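Local coordinates for putative cytoplasmic protein (Salmonella enterica subsp. enterica serovar Typhimurium, PDB 4IQN) that is of unknown function, a putative cytoplasmic protein belonging to the DUF5066 family, at residues N157-A162 with D208-H213; A162-V167 with P190-Q195. All coordinates share one frame; numbering follows the deposited sequence.

Contact 1: residues N157-A162 with D208-H213; sequences NEFWLA and DLEDYH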
loop_
_atom_site.group_PDB
_atom_site.type_symbol
_atom_site.label_atom_id
_atom_site.label_comp_id
_atom_site.label_asym_id
_atom_site.label_seq_id
_atom_site.Cartn_x
_atom_site.Cartn_y
_atom_site.Cartn_z
ATOM N N ASN A 157 -16.149 0.878 4.870
ATOM C CA ASN A 157 -16.339 -0.446 4.321
ATOM C C ASN A 157 -15.948 -0.649 2.880
ATOM O O ASN A 157 -16.161 -1.736 2.363
ATOM C CB ASN A 157 -17.825 -0.780 4.398
ATOM C CG ASN A 157 -18.665 0.200 3.598
ATOM O OD1 ASN A 157 -18.577 1.410 3.835
ATOM N ND2 ASN A 157 -19.442 -0.299 2.622
ATOM N N GLU A 158 -15.396 0.381 2.232
ATOM C CA GLU A 158 -15.137 0.350 0.785
ATOM C C GLU A 158 -13.643 0.083 0.504
ATOM O O GLU A 158 -12.771 0.590 1.209
ATOM C CB GLU A 158 -15.537 1.687 0.124
ATOM C CG GLU A 158 -17.014 2.074 0.226
ATOM C CD GLU A 158 -17.880 1.421 -0.833
ATOM O OE1 GLU A 158 -17.351 0.788 -1.766
ATOM O OE2 GLU A 158 -19.113 1.540 -0.732
ATOM N N PHE A 159 -13.375 -0.703 -0.528
ATOM C CA PHE A 159 -11.987 -1.033 -0.918
ATOM C C PHE A 159 -11.908 -0.956 -2.428
ATOM O O PHE A 159 -12.739 -1.551 -3.096
ATOM C CB PHE A 159 -11.672 -2.470 -0.436
ATOM C CG PHE A 159 -10.264 -2.932 -0.723
ATOM C CD1 PHE A 159 -9.862 -3.212 -2.010
ATOM C CD2 PHE A 159 -9.366 -3.121 0.315
ATOM C CE1 PHE A 159 -8.569 -3.638 -2.281
ATOM C CE2 PHE A 159 -8.079 -3.536 0.057
ATOM C CZ PHE A 159 -7.679 -3.797 -1.238
ATOM N N TRP A 160 -10.968 -0.193 -2.979
ATOM C CA TRP A 160 -10.859 -0.014 -4.426
ATOM C C TRP A 160 -9.444 0.259 -4.928
ATOM O O TRP A 160 -8.614 0.759 -4.197
ATOM C CB TRP A 160 -11.770 1.149 -4.902
ATOM C CG TRP A 160 -11.353 2.519 -4.437
ATOM C CD1 TRP A 160 -10.691 3.466 -5.179
ATOM C CD2 TRP A 160 -11.638 3.139 -3.171
ATOM N NE1 TRP A 160 -10.525 4.608 -4.443
ATOM C CE2 TRP A 160 -11.081 4.442 -3.213
ATOM C CE3 TRP A 160 -12.256 2.713 -1.994
ATOM C CZ2 TRP A 160 -11.117 5.302 -2.136
ATOM C CZ3 TRP A 160 -12.323 3.593 -0.916
ATOM C CH2 TRP A 160 -11.767 4.883 -1.009
ATOM N N LEU A 161 -9.198 -0.067 -6.187
ATOM C CA LEU A 161 -7.937 0.292 -6.851
ATOM C C LEU A 161 -7.967 1.772 -7.195
ATOM O O LEU A 161 -8.948 2.287 -7.753
ATOM C CB LEU A 161 -7.689 -0.486 -8.100
ATOM C CG LEU A 161 -6.825 -1.716 -8.101
ATOM C CD1 LEU A 161 -6.201 -1.746 -9.483
ATOM C CD2 LEU A 161 -5.788 -1.860 -7.011
ATOM N N ALA A 162 -6.895 2.431 -6.846
ATOM C CA ALA A 162 -6.814 3.871 -6.921
ATOM C C ALA A 162 -5.617 4.322 -7.819
ATOM O O ALA A 162 -5.647 4.083 -9.048
ATOM C CB ALA A 162 -6.810 4.423 -5.517
ATOM N N ASP A 208 -12.932 -7.993 -7.163
ATOM C CA ASP A 208 -14.283 -8.448 -6.940
ATOM C C ASP A 208 -14.374 -9.324 -5.684
ATOM O O ASP A 208 -15.432 -9.439 -5.096
ATOM C CB ASP A 208 -14.773 -9.183 -8.189
ATOM C CG ASP A 208 -16.223 -9.541 -8.123
ATOM O OD1 ASP A 208 -17.086 -8.640 -8.084
ATOM O OD2 ASP A 208 -16.495 -10.734 -8.140
ATOM N N LEU A 209 -13.255 -9.925 -5.266
ATOM C CA LEU A 209 -13.205 -10.724 -4.032
ATOM C C LEU A 209 -12.999 -9.907 -2.736
ATOM O O LEU A 209 -13.138 -10.440 -1.631
ATOM C CB LEU A 209 -12.085 -11.783 -4.145
ATOM C CG LEU A 209 -12.198 -12.707 -5.359
ATOM C CD1 LEU A 209 -10.930 -13.534 -5.580
ATOM C CD2 LEU A 209 -13.422 -13.590 -5.253
ATOM N N GLU A 210 -12.640 -8.631 -2.854
ATOM C CA GLU A 210 -12.337 -7.801 -1.664
ATOM C C GLU A 210 -13.616 -7.291 -1.007
ATOM O O GLU A 210 -14.188 -6.260 -1.425
ATOM C CB GLU A 210 -11.467 -6.591 -2.061
ATOM C CG GLU A 210 -10.139 -6.971 -2.739
ATOM C CD GLU A 210 -9.075 -7.526 -1.803
ATOM O OE1 GLU A 210 -9.344 -7.712 -0.578
ATOM O OE2 GLU A 210 -7.943 -7.760 -2.331
ATOM N N ASP A 211 -14.068 -7.982 0.003
ATOM C CA ASP A 211 -15.274 -7.601 0.765
ATOM C C ASP A 211 -15.198 -8.356 2.067
ATOM O O ASP A 211 -14.325 -9.249 2.260
ATOM C CB ASP A 211 -16.560 -7.952 -0.020
ATOM C CG ASP A 211 -17.817 -7.135 0.443
ATOM O OD1 ASP A 211 -17.797 -6.341 1.410
ATOM O OD2 ASP A 211 -18.871 -7.328 -0.176
ATOM N N TYR A 212 -16.095 -7.996 2.959
ATOM C CA TYR A 212 -16.305 -8.660 4.219
ATOM C C TYR A 212 -16.600 -10.111 3.960
ATOM O O TYR A 212 -17.242 -10.493 2.956
ATOM C CB TYR A 212 -17.472 -7.999 4.980
ATOM C CG TYR A 212 -17.095 -6.649 5.520
ATOM C CD1 TYR A 212 -16.453 -6.518 6.749
ATOM C CD2 TYR A 212 -17.381 -5.498 4.798
ATOM C CE1 TYR A 212 -16.080 -5.288 7.240
ATOM C CE2 TYR A 212 -17.019 -4.252 5.282
ATOM C CZ TYR A 212 -16.374 -4.147 6.501
ATOM O OH TYR A 212 -15.991 -2.925 6.993
ATOM N N HIS A 213 -16.109 -10.925 4.861
ATOM C CA HIS A 213 -16.360 -12.383 4.812
ATOM C C HIS A 213 -17.808 -12.680 5.126
ATOM O O HIS A 213 -18.400 -12.073 6.012
ATOM C CB HIS A 213 -15.442 -13.106 5.798
ATOM C CG HIS A 213 -15.173 -14.532 5.434
ATOM N ND1 HIS A 213 -16.134 -15.508 5.500
ATOM C CD2 HIS A 213 -14.048 -15.143 4.997
ATOM C CE1 HIS A 213 -15.616 -16.668 5.134
ATOM N NE2 HIS A 213 -14.345 -16.475 4.838
#

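Contact 2: residues A162-V167 with P190-Q195; sequences AESSLV and PQWKAQ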
loop_
_atom_site.group_PDB
_atom_site.type_symbol
_atom_site.label_atom_id
_atom_site.label_comp_id
_atom_site.label_asym_id
_atom_site.label_seq_id
_atom_site.Cartn_x
_atom_site.Cartn_y
_atom_site.Cartn_z
ATOM N N ALA A 162 -6.895 2.431 -6.846
ATOM C CA ALA A 162 -6.814 3.871 -6.921
ATOM C C ALA A 162 -5.617 4.322 -7.819
ATOM O O ALA A 162 -5.647 4.083 -9.048
ATOM C CB ALA A 162 -6.810 4.423 -5.517
ATOM N N GLU A 163 -4.582 4.949 -7.252
ATOM C CA GLU A 163 -3.431 5.380 -8.017
ATOM C C GLU A 163 -2.753 4.229 -8.788
ATOM O O GLU A 163 -2.832 3.045 -8.383
ATOM C CB GLU A 163 -2.419 6.079 -7.117
ATOM C CG GLU A 163 -2.820 7.428 -6.537
ATOM C CD GLU A 163 -3.641 7.399 -5.251
ATOM O OE1 GLU A 163 -4.161 6.348 -4.821
ATOM O OE2 GLU A 163 -3.778 8.491 -4.630
ATOM N N SER A 164 -2.115 4.606 -9.888
ATOM C CA SER A 164 -1.444 3.686 -10.789
ATOM C C SER A 164 -0.304 2.976 -10.032
ATOM O O SER A 164 -0.045 1.812 -10.312
ATOM C CB SER A 164 -0.870 4.374 -12.013
ATOM O OG SER A 164 0.074 5.392 -11.694
ATOM N N SER A 165 0.321 3.680 -9.086
ATOM C CA SER A 165 1.436 3.180 -8.303
ATOM C C SER A 165 1.741 4.069 -7.134
ATOM O O SER A 165 1.207 5.190 -7.026
ATOM C CB SER A 165 2.678 3.147 -9.175
ATOM O OG SER A 165 3.177 4.440 -9.479
ATOM N N LEU A 166 2.663 3.605 -6.274
ATOM C CA LEU A 166 3.215 4.400 -5.204
ATOM C C LEU A 166 3.877 5.714 -5.720
ATOM O O LEU A 166 3.877 6.728 -5.014
ATOM C CB LEU A 166 4.234 3.567 -4.393
ATOM C CG LEU A 166 4.743 4.205 -3.092
ATOM C CD1 LEU A 166 3.600 4.528 -2.150
ATOM C CD2 LEU A 166 5.762 3.282 -2.432
ATOM N N VAL A 167 4.421 5.682 -6.930
ATOM C CA VAL A 167 4.996 6.867 -7.550
ATOM C C VAL A 167 3.922 7.952 -7.725
ATOM O O VAL A 167 4.114 9.079 -7.281
ATOM C CB VAL A 167 5.679 6.554 -8.889
ATOM C CG1 VAL A 167 6.223 7.801 -9.576
ATOM C CG2 VAL A 167 6.839 5.556 -8.680
ATOM N N PRO A 190 -1.778 11.350 -18.732
ATOM C CA PRO A 190 -2.449 10.279 -19.482
ATOM C C PRO A 190 -1.795 8.949 -19.250
ATOM O O PRO A 190 -2.474 7.933 -19.259
ATOM C CB PRO A 190 -2.332 10.705 -20.934
ATOM C CG PRO A 190 -1.408 11.853 -20.952
ATOM C CD PRO A 190 -1.434 12.481 -19.611
ATOM N N GLN A 191 -0.489 8.950 -19.015
ATOM C CA GLN A 191 0.162 7.627 -18.816
ATOM C C GLN A 191 -0.264 6.964 -17.528
ATOM O O GLN A 191 -0.339 5.700 -17.457
ATOM C CB GLN A 191 1.696 7.705 -18.976
ATOM C CG GLN A 191 2.374 8.596 -17.989
ATOM C CD GLN A 191 2.592 10.038 -18.497
ATOM O OE1 GLN A 191 1.716 10.688 -19.160
ATOM N NE2 GLN A 191 3.778 10.562 -18.161
ATOM N N TRP A 192 -0.526 7.768 -16.493
ATOM C CA TRP A 192 -1.090 7.254 -15.257
ATOM C C TRP A 192 -2.492 6.730 -15.429
ATOM O O TRP A 192 -2.802 5.625 -14.968
ATOM C CB TRP A 192 -1.005 8.263 -14.129
ATOM C CG TRP A 192 0.408 8.528 -13.625
ATOM C CD1 TRP A 192 1.528 7.726 -13.798
ATOM C CD2 TRP A 192 0.821 9.608 -12.799
ATOM N NE1 TRP A 192 2.592 8.265 -13.138
ATOM C CE2 TRP A 192 2.203 9.433 -12.536
ATOM C CE3 TRP A 192 0.184 10.772 -12.315
ATOM C CZ2 TRP A 192 2.933 10.315 -11.741
ATOM C CZ3 TRP A 192 0.909 11.642 -11.558
ATOM C CH2 TRP A 192 2.294 11.433 -11.294
ATOM N N LYS A 193 -3.365 7.504 -16.088
ATOM C CA LYS A 193 -4.731 7.022 -16.332
ATOM C C LYS A 193 -4.722 5.710 -17.128
ATOM O O LYS A 193 -5.487 4.782 -16.823
ATOM C CB LYS A 193 -5.652 8.110 -16.992
ATOM C CG LYS A 193 -7.152 7.955 -16.558
ATOM C CD LYS A 193 -7.492 8.745 -15.256
ATOM C CE LYS A 193 -8.525 8.142 -14.264
ATOM N NZ LYS A 193 -9.927 7.752 -14.695
ATOM N N ALA A 194 -3.865 5.635 -18.124
ATOM C CA ALA A 194 -3.737 4.446 -18.979
ATOM C C ALA A 194 -3.296 3.233 -18.157
ATOM O O ALA A 194 -3.806 2.150 -18.366
ATOM C CB ALA A 194 -2.759 4.681 -20.087
ATOM N N GLN A 195 -2.366 3.426 -17.229
ATOM C CA GLN A 195 -1.938 2.310 -16.378
ATOM C C GLN A 195 -3.043 1.907 -15.387
ATOM O O GLN A 195 -3.255 0.708 -15.135
ATOM C CB GLN A 195 -0.631 2.618 -15.676
ATOM C CG GLN A 195 -0.058 1.445 -14.929
ATOM C CD GLN A 195 0.373 0.346 -15.889
ATOM O OE1 GLN A 195 1.156 0.592 -16.799
ATOM N NE2 GLN A 195 -0.144 -0.856 -15.706
#

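Contact 1: residues N157-A162 with D208-H213
Glu210 lays its side chain over one face of the Phe159 ring. Its CG lies 3.7 Å from Phe159 CE1, and its CB is equally close to CD1. The methylene part makes an off-centre CH-pi contact, with Glu210 CB 4.2 Å from the centroid of the Phe159 ring. Further out, the carboxylate stacks almost flat on the same ring, the two planes 18° apart. Glu210 CD sits 3.9 Å above the Phe159 ring plane, displaced toward the rim on the CE1 and CZ side.

Torsions on both sides produce this overlap. CB of Phe159 points from strand 158-161 at the loop 208-213, and chi1 of -178°, with CG opposite the backbone N, turns the ring to present a face to Glu210. The bend of the Glu210 chain at chi2 (-74°) leads the carboxylate along the ring, from CD1 toward CE1 and CZ of Phe159.

A second, lighter contact joins Tyr212 to Asn157. Asn157 CB meets the edge of the tyrosine ring in its plane, 3.7 Å from Tyr212 CE2. Tyr212 OH lies 3.7 Å from Asn157 CA. The phenol is bonded elsewhere, to the carbonyl of Ala96. The Asn157 amide leads away from the loop.

Strand 158-161 is an outermost strand of a four-stranded antiparallel sheet. The contact packs the chain between helices 190-207 and 214-217 against it. No hydrogen bond crosses between the two segments.

The buried carboxylate of Glu210 is gripped from outside the contact. OE2 forms a salt bridge with Arg41 and a hydrogen bond with Tyr139, and OE1 pairs with Trp116 NE1. These partners would be expected to stabilise the ionised form of Glu210, while Phe159 packs against a carboxylate whose polar needs are met elsewhere.

Contact 2: residues A162-V167 with P190-Q195
This is a small, largely buried packing contact between the turn leading into helix 166-174 and the first turns of helix 190-207. Ser164 carries it on one side, Trp192 and Gln195 on the other. The closest backbones are those of Ser164 and Trp192, with their CA atoms 5.7 Å apart.

Ser164 OG approaches the five-membered ring of Trp192 obliquely. It lies 3.5 Å from Trp192 CD1 and 3.7 Å from CG. A chi1 of 59° places OG beside the indole while it bonds to Glu168 OE1, in the first turn of helix 166-174. Trp192 also touches Glu168. The hydroxyl is therefore tied to Glu168 of the helix that follows while it packs against the indole.

Ser164 CB faces the backbone of helix 190-207 and the base of the Gln195 side chain. It is 3.7 Å from Trp192 O and 4.1 Å from Gln195 CB. Trp192 and Gln195 lie three residues apart on the helix, and the serine packs against both.

Ser165, the next residue, is the N-cap of helix 166-174. Its OG accepts a weak bond from Val167 N, 3.1 Å long with an N-H...O angle of 123°. A second weak bond comes from Glu168 N. The packing thus lies directly beside a capped helix start.

No hydrogen bond joins the two segments. Gln195 meets Ser164 through CB, the base of its side chain. Beyond it the chain bends at chi2 (67°) and the amide end turns away, where NE2 bonds to Asn199 OD1 along helix 190-207.

How the contacts relate
The chain enters contact 1 at strand 158-161, the last strand of the antiparallel sheet. At Ala162, where the first segments of the two contacts overlap, it passes into the first segment of contact 2 and on to helix 166-174. It returns in helix 190-207, whose first turns close contact 2 and the shorter loop. The helix then runs on to the segment 208-213, which closes contact 1 and the longer loop. Contact 2 therefore nests within contact 1, and their centres lie about 19 Å apart. Contact 2 joins the start of helix 190-207 to the approach to helix 166-174; contact 1 joins the loop after that longer helix to the sheet edge.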